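Long-range contacts in integral membrane indolylacetylinositol arabinosyltransferase EmbC (Mycolicibacterium smegmatis, PDB 7BVE), which probably acts as a membrane-embedded arabinosyltransferase that polymerises arabinose into arabinan of the mycobacterial cell wall: residues Gly23-Pro34 with Ala460-Phe471; Ile119-Ser127 with Val170-Pro181. All blocks are in the same frame, centred on the assembly; numbering follows the deposited sequence.

Interaction 1: Gly23-Pro34 with Ala460-Phe471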
loop_
_atom_site.group_PDB
_atom_site.type_symbol
_atom_site.label_atom_id
_atom_site.label_comp_id
_atom_site.label_asym_id
_atom_site.label_seq_id
_atom_site.Cartn_x
_atom_site.Cartn_y
_atom_site.Cartn_z
ATOM N N GLY A 23 35.575 -23.988 -30.840
ATOM C CA GLY A 23 34.767 -22.893 -30.330
ATOM C C GLY A 23 33.780 -22.369 -31.354
ATOM O O GLY A 23 32.609 -22.115 -31.038
ATOM N N LEU A 24 34.223 -22.247 -32.612
ATOM C CA LEU A 24 33.314 -21.793 -33.657
ATOM C C LEU A 24 32.246 -22.838 -33.972
ATOM O O LEU A 24 31.080 -22.484 -34.200
ATOM C CB LEU A 24 34.109 -21.418 -34.907
ATOM C CG LEU A 24 34.983 -20.181 -34.695
ATOM C CD1 LEU A 24 35.859 -19.892 -35.900
ATOM C CD2 LEU A 24 34.132 -18.975 -34.356
ATOM N N LEU A 25 32.611 -24.130 -33.948
ATOM C CA LEU A 25 31.616 -25.170 -34.198
ATOM C C LEU A 25 30.600 -25.273 -33.069
ATOM O O LEU A 25 29.408 -25.494 -33.326
ATOM C CB LEU A 25 32.290 -26.508 -34.437
ATOM C CG LEU A 25 32.947 -26.609 -35.814
ATOM C CD1 LEU A 25 33.760 -27.872 -35.940
ATOM C CD2 LEU A 25 31.853 -26.591 -36.844
ATOM N N GLY A 26 31.037 -25.095 -31.820
ATOM C CA GLY A 26 30.093 -25.098 -30.717
ATOM C C GLY A 26 29.141 -23.919 -30.757
ATOM O O GLY A 26 27.940 -24.071 -30.505
ATOM N N THR A 27 29.650 -22.740 -31.131
ATOM C CA THR A 27 28.789 -21.564 -31.237
ATOM C C THR A 27 27.774 -21.712 -32.370
ATOM O O THR A 27 26.601 -21.350 -32.209
ATOM C CB THR A 27 29.646 -20.317 -31.436
ATOM O OG1 THR A 27 30.633 -20.260 -30.404
ATOM C CG2 THR A 27 28.804 -19.063 -31.349
ATOM N N LEU A 28 28.188 -22.286 -33.503
ATOM C CA LEU A 28 27.259 -22.472 -34.618
ATOM C C LEU A 28 26.206 -23.536 -34.318
ATOM O O LEU A 28 25.019 -23.339 -34.614
ATOM C CB LEU A 28 28.027 -22.807 -35.898
ATOM C CG LEU A 28 28.396 -21.655 -36.837
ATOM C CD1 LEU A 28 29.350 -20.646 -36.217
ATOM C CD2 LEU A 28 29.016 -22.241 -38.086
ATOM N N MET A 29 26.606 -24.664 -33.721
ATOM C CA MET A 29 25.623 -25.673 -33.335
ATOM C C MET A 29 24.703 -25.211 -32.213
ATOM O O MET A 29 23.615 -25.774 -32.065
ATOM C CB MET A 29 26.310 -26.962 -32.900
ATOM C CG MET A 29 27.015 -27.726 -33.994
ATOM S SD MET A 29 25.899 -28.428 -35.208
ATOM C CE MET A 29 27.074 -29.088 -36.381
ATOM N N ALA A 30 25.107 -24.224 -31.415
ATOM C CA ALA A 30 24.212 -23.649 -30.418
ATOM C C ALA A 30 23.252 -22.624 -30.995
ATOM O O ALA A 30 22.115 -22.530 -30.533
ATOM C CB ALA A 30 25.017 -23.005 -29.293
ATOM N N ILE A 31 23.688 -21.837 -31.980
ATOM C CA ILE A 31 22.765 -20.924 -32.649
ATOM C C ILE A 31 21.742 -21.695 -33.483
ATOM O O ILE A 31 20.565 -21.319 -33.536
ATOM C CB ILE A 31 23.557 -19.895 -33.484
ATOM C CG1 ILE A 31 24.377 -18.993 -32.565
ATOM C CG2 ILE A 31 22.653 -19.025 -34.335
ATOM C CD1 ILE A 31 23.537 -18.197 -31.587
ATOM N N ALA A 32 22.140 -22.815 -34.087
ATOM C CA ALA A 32 21.238 -23.524 -34.986
ATOM C C ALA A 32 20.144 -24.314 -34.278
ATOM O O ALA A 32 19.071 -24.487 -34.857
ATOM C CB ALA A 32 22.026 -24.479 -35.882
ATOM N N THR A 33 20.380 -24.802 -33.061
ATOM C CA THR A 33 19.478 -25.780 -32.443
ATOM C C THR A 33 18.043 -25.380 -32.056
ATOM O O THR A 33 17.229 -26.298 -31.933
ATOM C CB THR A 33 20.148 -26.423 -31.220
ATOM O OG1 THR A 33 19.323 -27.486 -30.736
ATOM C CG2 THR A 33 20.382 -25.447 -30.095
ATOM N N PRO A 34 17.640 -24.115 -31.825
ATOM C CA PRO A 34 16.208 -23.886 -31.592
ATOM C C PRO A 34 15.344 -23.983 -32.837
ATOM O O PRO A 34 14.115 -24.011 -32.706
ATOM C CB PRO A 34 16.164 -22.462 -31.033
ATOM C CG PRO A 34 17.491 -22.183 -30.575
ATOM C CD PRO A 34 18.363 -22.858 -31.550
ATOM N N ALA A 460 37.158 -17.465 -28.903
ATOM C CA ALA A 460 36.174 -18.443 -29.362
ATOM C C ALA A 460 35.680 -19.406 -28.268
ATOM O O ALA A 460 34.470 -19.693 -28.246
ATOM C CB ALA A 460 36.721 -19.210 -30.569
ATOM N N PRO A 461 36.522 -19.944 -27.356
ATOM C CA PRO A 461 35.942 -20.711 -26.242
ATOM C C PRO A 461 35.080 -19.896 -25.296
ATOM O O PRO A 461 34.199 -20.469 -24.647
ATOM C CB PRO A 461 37.173 -21.272 -25.525
ATOM C CG PRO A 461 38.182 -21.344 -26.528
ATOM C CD PRO A 461 37.987 -20.153 -27.371
ATOM N N ILE A 462 35.287 -18.582 -25.216
ATOM C CA ILE A 462 34.408 -17.725 -24.426
ATOM C C ILE A 462 33.005 -17.709 -25.026
ATOM O O ILE A 462 32.003 -17.811 -24.309
ATOM C CB ILE A 462 35.002 -16.308 -24.325
ATOM C CG1 ILE A 462 36.380 -16.360 -23.668
ATOM C CG2 ILE A 462 34.085 -15.378 -23.560
ATOM C CD1 ILE A 462 36.372 -16.900 -22.271
ATOM N N ALA A 463 32.917 -17.643 -26.355
ATOM C CA ALA A 463 31.616 -17.665 -27.018
ATOM C C ALA A 463 30.953 -19.032 -26.907
ATOM O O ALA A 463 29.733 -19.118 -26.709
ATOM C CB ALA A 463 31.769 -17.263 -28.481
ATOM N N ALA A 464 31.739 -20.111 -27.014
ATOM C CA ALA A 464 31.177 -21.455 -26.870
ATOM C C ALA A 464 30.649 -21.698 -25.458
ATOM O O ALA A 464 29.553 -22.249 -25.274
ATOM C CB ALA A 464 32.227 -22.499 -27.236
ATOM N N ALA A 465 31.408 -21.270 -24.445
ATOM C CA ALA A 465 30.956 -21.392 -23.066
ATOM C C ALA A 465 29.759 -20.501 -22.783
ATOM O O ALA A 465 28.916 -20.846 -21.952
ATOM C CB ALA A 465 32.098 -21.053 -22.113
ATOM N N GLY A 466 29.661 -19.359 -23.462
ATOM C CA GLY A 466 28.497 -18.512 -23.284
ATOM C C GLY A 466 27.239 -19.090 -23.902
ATOM O O GLY A 466 26.140 -18.902 -23.374
ATOM N N THR A 467 27.372 -19.799 -25.022
ATOM C CA THR A 467 26.199 -20.323 -25.712
ATOM C C THR A 467 25.899 -21.787 -25.415
ATOM O O THR A 467 24.995 -22.343 -26.038
ATOM C CB THR A 467 26.340 -20.153 -27.223
ATOM O OG1 THR A 467 27.445 -20.934 -27.688
ATOM C CG2 THR A 467 26.557 -18.697 -27.583
ATOM N N VAL A 468 26.630 -22.434 -24.504
ATOM C CA VAL A 468 26.331 -23.825 -24.158
ATOM C C VAL A 468 24.971 -24.017 -23.472
ATOM O O VAL A 468 24.444 -25.131 -23.462
ATOM C CB VAL A 468 27.478 -24.393 -23.282
ATOM C CG1 VAL A 468 27.401 -23.874 -21.864
ATOM C CG2 VAL A 468 27.539 -25.914 -23.324
ATOM N N THR A 469 24.358 -22.959 -22.938
ATOM C CA THR A 469 23.120 -23.113 -22.176
ATOM C C THR A 469 21.893 -23.257 -23.081
ATOM O O THR A 469 20.855 -23.777 -22.641
ATOM C CB THR A 469 22.986 -21.920 -21.223
ATOM O OG1 THR A 469 24.244 -21.718 -20.570
ATOM C CG2 THR A 469 21.968 -22.182 -20.124
ATOM N N ILE A 470 22.008 -22.857 -24.350
ATOM C CA ILE A 470 20.914 -22.980 -25.311
ATOM C C ILE A 470 20.578 -24.445 -25.583
ATOM O O ILE A 470 19.420 -24.788 -25.846
ATOM C CB ILE A 470 21.292 -22.196 -26.585
ATOM C CG1 ILE A 470 21.431 -20.717 -26.244
ATOM C CG2 ILE A 470 20.261 -22.319 -27.681
ATOM C CD1 ILE A 470 22.004 -19.889 -27.355
ATOM N N PHE A 471 21.560 -25.341 -25.450
ATOM C CA PHE A 471 21.286 -26.770 -25.528
ATOM C C PHE A 471 20.454 -27.270 -24.358
ATOM O O PHE A 471 19.824 -28.324 -24.469
ATOM C CB PHE A 471 22.582 -27.570 -25.560
ATOM C CG PHE A 471 23.436 -27.291 -26.745
ATOM C CD1 PHE A 471 23.104 -27.793 -27.982
ATOM C CD2 PHE A 471 24.596 -26.552 -26.613
ATOM C CE1 PHE A 471 23.896 -27.545 -29.074
ATOM C CE2 PHE A 471 25.394 -26.304 -27.702
ATOM C CZ PHE A 471 25.043 -26.804 -28.930
#
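Gly-23, Thr-27 and Ala-30 pack on Ala-460, Ala-464 and Thr-467 in a small-residue helix-helix interface within the GT-C-type membrane region, where helix 14-32 lies along helix 456-467, part of a predicted transmembrane span. The axes of 23-32 and 460-467 run in the same sense, inclined by 30° and 7.9 Å apart at closest approach. Gly-23 and Thr-27, four apart on one helix, face Ala-460 and Ala-464, likewise spaced, with CA-CA distances of 4.8 and 5.0 Å, and the methyl of Ala-464 rests on Gly-23 O. Both threonine hydroxyls turn back on their own helices. Thr-27 OG1, beside its backbone N (chi1 -53°), bonds to Gly-23 O at 2.8 Å and lies over the Ala-463/Ala-464 peptide; Thr-467 OG1, between its backbone N and carbonyl carbon, bonds to Ala-463 O. Each carbonyl thus accepts amide and hydroxyl from opposite faces of its plane. From the end of the Thr-467 to Ile-470 type I turn, larger side chains take over. Ile-470 CG2 touches Pro-34 CG and Thr-33 CG2, each at 4.0 Å, while Met-220 of helix 214-238 meets Thr-33 and Phe-471. The Phe-471 ring lies against Met-29 and Ala-30, Phe-471 CE2 3.7 Å from Ala-30 CB.

Interaction 2: Ile119-Ser127 with Val170-Pro181; sequences IVRNTPVVS and VRGERSGYDFRP
Arg-121 and Arg-180 supply the hydrogen bond that joins the segments: Arg-121 NH2 donates to Arg-180 O at 2.8 Å, nearly straight at 169° and lying in both the guanidinium and carbonyl planes. The Arg-121 chain starts with CG anti to the backbone N (chi1 -175°), then bends twice to bring the group to that carbonyl. A second polar approach is close but not a hydrogen bond: Pro-124 O sits over one face of the Arg-174 guanidinium, where the angle is too poor, while Arg-174 NH1 is committed to Glu-173 O at 3.0 Å. Van der Waals contacts make up the rest. Arg-121 CB meets the edge of the Phe-179 ring, 4.0 Å from CD1, and Thr-123 CG2 comes up to the same ring at CE1; Tyr-177 CD2 lies over one of its faces. Val-125 CG1 lies 3.4 Å from Gly-172 O, and the side chains of Val-126 and Val-170 cross at about a right angle, their CG2 atoms 3.8 Å apart. Within the segments, Thr-123 OG1 and N both bond to Val-120 O, closing a type I' turn, and Arg-180, also bonded to Ala-65 O, holds Asp-178 side-on in a two-nitrogen salt bridge. Strands 123-127 and 171-175 run roughly antiparallel as outer strands of two different sheets, an arrangement consistent with the layered beta-sheet architecture of this concanavalin-like domain.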
loop_
_atom_site.group_PDB
_atom_site.type_symbol
_atom_site.label_atom_id
_atom_site.label_comp_id
_atom_site.label_asym_id
_atom_site.label_seq_id
_atom_site.Cartn_x
_atom_site.Cartn_y
_atom_site.Cartn_z
ATOM N N ILE A 119 -26.630 -22.329 -29.443
ATOM C CA ILE A 119 -26.044 -21.130 -28.777
ATOM C C ILE A 119 -24.538 -21.357 -28.623
ATOM O O ILE A 119 -24.150 -22.309 -27.918
ATOM C CB ILE A 119 -26.724 -20.869 -27.417
ATOM C CG1 ILE A 119 -28.195 -20.477 -27.579
ATOM C CG2 ILE A 119 -25.948 -19.834 -26.616
ATOM C CD1 ILE A 119 -28.973 -20.465 -26.284
ATOM N N VAL A 120 -23.736 -20.507 -29.269
ATOM C CA VAL A 120 -22.251 -20.614 -29.182
ATOM C C VAL A 120 -21.737 -19.352 -28.486
ATOM O O VAL A 120 -22.010 -18.245 -28.994
ATOM C CB VAL A 120 -21.618 -20.784 -30.577
ATOM C CG1 VAL A 120 -20.099 -20.785 -30.511
ATOM C CG2 VAL A 120 -22.125 -22.036 -31.278
ATOM N N ARG A 121 -21.006 -19.527 -27.383
ATOM C CA ARG A 121 -20.452 -18.385 -26.610
ATOM C C ARG A 121 -21.552 -17.350 -26.341
ATOM O O ARG A 121 -21.335 -16.172 -26.693
ATOM C CB ARG A 121 -19.278 -17.751 -27.362
ATOM C CG ARG A 121 -18.569 -16.647 -26.592
ATOM C CD ARG A 121 -17.916 -17.162 -25.324
ATOM N NE ARG A 121 -16.924 -18.193 -25.598
ATOM C CZ ARG A 121 -16.200 -18.806 -24.669
ATOM N NH1 ARG A 121 -16.355 -18.491 -23.394
ATOM N NH2 ARG A 121 -15.323 -19.731 -25.017
ATOM N N ASN A 122 -22.693 -17.783 -25.785
ATOM C CA ASN A 122 -23.800 -16.844 -25.424
ATOM C C ASN A 122 -24.424 -16.073 -26.585
ATOM O O ASN A 122 -25.152 -15.140 -26.308
ATOM C CB ASN A 122 -23.461 -15.863 -24.305
ATOM C CG ASN A 122 -24.479 -15.915 -23.198
ATOM O OD1 ASN A 122 -25.597 -16.370 -23.404
ATOM N ND2 ASN A 122 -24.082 -15.492 -22.016
ATOM N N THR A 123 -24.161 -16.409 -27.832
ATOM C CA THR A 123 -24.774 -15.607 -28.897
ATOM C C THR A 123 -25.384 -16.542 -29.913
ATOM O O THR A 123 -24.628 -17.221 -30.479
ATOM C CB THR A 123 -23.656 -14.894 -29.652
ATOM O OG1 THR A 123 -22.889 -15.836 -30.389
ATOM C CG2 THR A 123 -22.714 -14.119 -28.762
ATOM N N PRO A 124 -26.639 -16.459 -30.370
ATOM C CA PRO A 124 -27.143 -17.454 -31.295
ATOM C C PRO A 124 -26.456 -17.407 -32.657
ATOM O O PRO A 124 -26.045 -16.397 -33.039
ATOM C CB PRO A 124 -28.618 -17.109 -31.443
ATOM C CG PRO A 124 -28.877 -16.240 -30.257
ATOM C CD PRO A 124 -27.612 -15.435 -30.089
ATOM N N VAL A 125 -26.374 -18.534 -33.342
ATOM C CA VAL A 125 -25.733 -18.577 -34.677
ATOM C C VAL A 125 -26.810 -18.810 -35.741
ATOM O O VAL A 125 -27.003 -17.964 -36.529
ATOM C CB VAL A 125 -24.587 -19.600 -34.683
ATOM C CG1 VAL A 125 -23.993 -19.815 -36.046
ATOM C CG2 VAL A 125 -23.504 -19.195 -33.718
ATOM N N VAL A 126 -27.595 -19.852 -35.667
ATOM C CA VAL A 126 -28.607 -20.187 -36.659
ATOM C C VAL A 126 -29.781 -20.825 -35.926
ATOM O O VAL A 126 -29.631 -21.376 -34.837
ATOM C CB VAL A 126 -28.017 -21.109 -37.758
ATOM C CG1 VAL A 126 -27.788 -22.514 -37.244
ATOM C CG2 VAL A 126 -28.851 -21.092 -39.023
ATOM N N SER A 127 -30.976 -20.694 -36.500
ATOM C CA SER A 127 -32.182 -21.227 -35.880
ATOM C C SER A 127 -33.174 -21.591 -36.971
ATOM O O SER A 127 -33.118 -21.061 -38.081
ATOM C CB SER A 127 -32.807 -20.224 -34.911
ATOM O OG SER A 127 -31.923 -19.913 -33.852
ATOM N N VAL A 170 -30.479 -20.270 -45.395
ATOM C CA VAL A 170 -30.226 -19.741 -44.049
ATOM C C VAL A 170 -28.914 -20.173 -43.394
ATOM O O VAL A 170 -28.603 -21.362 -43.281
ATOM C CB VAL A 170 -31.435 -20.080 -43.149
ATOM C CG1 VAL A 170 -31.808 -21.527 -43.281
ATOM C CG2 VAL A 170 -31.153 -19.752 -41.690
ATOM N N ARG A 171 -28.123 -19.182 -42.990
ATOM C CA ARG A 171 -26.818 -19.384 -42.387
ATOM C C ARG A 171 -26.679 -18.414 -41.225
ATOM O O ARG A 171 -27.622 -17.710 -40.859
ATOM C CB ARG A 171 -25.689 -19.163 -43.397
ATOM C CG ARG A 171 -25.645 -20.161 -44.531
ATOM C CD ARG A 171 -24.504 -19.893 -45.479
ATOM N NE ARG A 171 -23.218 -20.193 -44.864
ATOM C CZ ARG A 171 -22.044 -19.946 -45.431
ATOM N NH1 ARG A 171 -20.923 -20.257 -44.796
ATOM N NH2 ARG A 171 -21.989 -19.394 -46.636
ATOM N N GLY A 172 -25.487 -18.376 -40.650
ATOM C CA GLY A 172 -25.178 -17.408 -39.623
ATOM C C GLY A 172 -23.702 -17.444 -39.317
ATOM O O GLY A 172 -23.149 -18.517 -39.092
ATOM N N GLU A 173 -23.051 -16.289 -39.310
ATOM C CA GLU A 173 -21.620 -16.214 -39.075
ATOM C C GLU A 173 -21.342 -15.165 -38.014
ATOM O O GLU A 173 -22.079 -14.190 -37.868
ATOM C CB GLU A 173 -20.850 -15.877 -40.355
ATOM C CG GLU A 173 -20.884 -16.960 -41.414
ATOM C CD GLU A 173 -22.098 -16.864 -42.312
ATOM O OE1 GLU A 173 -22.863 -15.892 -42.173
ATOM O OE2 GLU A 173 -22.292 -17.762 -43.157
ATOM N N ARG A 174 -20.273 -15.386 -37.257
ATOM C CA ARG A 174 -19.812 -14.430 -36.257
ATOM C C ARG A 174 -18.308 -14.274 -36.425
ATOM O O ARG A 174 -17.562 -15.238 -36.244
ATOM C CB ARG A 174 -20.157 -14.883 -34.841
ATOM C CG ARG A 174 -21.638 -14.977 -34.544
ATOM C CD ARG A 174 -22.291 -13.612 -34.577
ATOM N NE ARG A 174 -23.679 -13.658 -34.129
ATOM C CZ ARG A 174 -24.712 -13.919 -34.921
ATOM N NH1 ARG A 174 -24.521 -14.176 -36.207
ATOM N NH2 ARG A 174 -25.939 -13.934 -34.426
ATOM N N SER A 175 -17.865 -13.073 -36.774
ATOM C CA SER A 175 -16.459 -12.799 -37.028
ATOM C C SER A 175 -16.005 -11.594 -36.218
ATOM O O SER A 175 -16.805 -10.888 -35.601
ATOM C CB SER A 175 -16.213 -12.561 -38.518
ATOM O OG SER A 175 -16.553 -13.710 -39.270
ATOM N N GLY A 176 -14.695 -11.364 -36.226
ATOM C CA GLY A 176 -14.136 -10.236 -35.511
ATOM C C GLY A 176 -13.855 -10.486 -34.051
ATOM O O GLY A 176 -13.500 -9.549 -33.331
ATOM N N TYR A 177 -13.994 -11.725 -33.596
ATOM C CA TYR A 177 -13.781 -12.102 -32.207
ATOM C C TYR A 177 -13.584 -13.608 -32.185
ATOM O O TYR A 177 -13.992 -14.312 -33.111
ATOM C CB TYR A 177 -14.959 -11.670 -31.326
ATOM C CG TYR A 177 -14.812 -11.938 -29.849
ATOM C CD1 TYR A 177 -13.909 -11.222 -29.082
ATOM C CD2 TYR A 177 -15.606 -12.879 -29.216
ATOM C CE1 TYR A 177 -13.780 -11.456 -27.731
ATOM C CE2 TYR A 177 -15.489 -13.120 -27.865
ATOM C CZ TYR A 177 -14.575 -12.405 -27.129
ATOM O OH TYR A 177 -14.452 -12.639 -25.778
ATOM N N ASP A 178 -12.933 -14.094 -31.131
ATOM C CA ASP A 178 -12.603 -15.511 -31.013
ATOM C C ASP A 178 -13.763 -16.199 -30.296
ATOM O O ASP A 178 -13.866 -16.186 -29.070
ATOM C CB ASP A 178 -11.273 -15.677 -30.290
ATOM C CG ASP A 178 -10.634 -17.018 -30.539
ATOM O OD1 ASP A 178 -11.278 -17.878 -31.162
ATOM O OD2 ASP A 178 -9.463 -17.199 -30.159
ATOM N N PHE A 179 -14.660 -16.796 -31.080
ATOM C CA PHE A 179 -15.855 -17.452 -30.564
ATOM C C PHE A 179 -15.692 -18.957 -30.460
ATOM O O PHE A 179 -16.645 -19.690 -30.724
ATOM C CB PHE A 179 -17.071 -17.160 -31.443
ATOM C CG PHE A 179 -17.555 -15.748 -31.383
ATOM C CD1 PHE A 179 -18.287 -15.301 -30.299
ATOM C CD2 PHE A 179 -17.321 -14.880 -32.433
ATOM C CE1 PHE A 179 -18.742 -14.012 -30.249
ATOM C CE2 PHE A 179 -17.776 -13.593 -32.390
ATOM C CZ PHE A 179 -18.484 -13.155 -31.296
ATOM N N ARG A 180 -14.516 -19.437 -30.124
ATOM C CA ARG A 180 -14.366 -20.875 -29.988
ATOM C C ARG A 180 -14.978 -21.340 -28.674
ATOM O O ARG A 180 -14.786 -20.688 -27.643
ATOM C CB ARG A 180 -12.907 -21.285 -30.077
ATOM C CG ARG A 180 -12.383 -21.269 -31.483
ATOM C CD ARG A 180 -10.965 -21.753 -31.585
ATOM N NE ARG A 180 -10.008 -20.782 -31.087
ATOM C CZ ARG A 180 -8.708 -21.013 -30.993
ATOM N NH1 ARG A 180 -7.898 -20.076 -30.541
ATOM N NH2 ARG A 180 -8.218 -22.179 -31.362
ATOM N N PRO A 181 -15.741 -22.428 -28.675
ATOM C CA PRO A 181 -16.365 -22.897 -27.442
ATOM C C PRO A 181 -15.416 -23.726 -26.593
ATOM O O PRO A 181 -14.494 -24.371 -27.091
ATOM C CB PRO A 181 -17.527 -23.751 -27.957
ATOM C CG PRO A 181 -17.070 -24.237 -29.253
ATOM C CD PRO A 181 -16.252 -23.148 -29.850
#

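Overall arrangement
The two contacts lie in different parts of one chain, their centres about 50 Å apart and their nearest atoms about 22 Å apart, and they do not touch. Along the sequence, 23-34 comes first, then both segments of interaction 2 (119-127 and 170-181), and finally 460-471. Interaction 1 therefore brings helix 14-32, near the N-terminus, against a helix of the GT-C-type membrane region more than 400 residues later, whereas interaction 2 joins an edge strand of a four-stranded sheet to one of a seven-stranded sheet that also takes in strand 1056-1062. They share no helix, strand or sheet: one packs the helical region, the other the beta domain beside it.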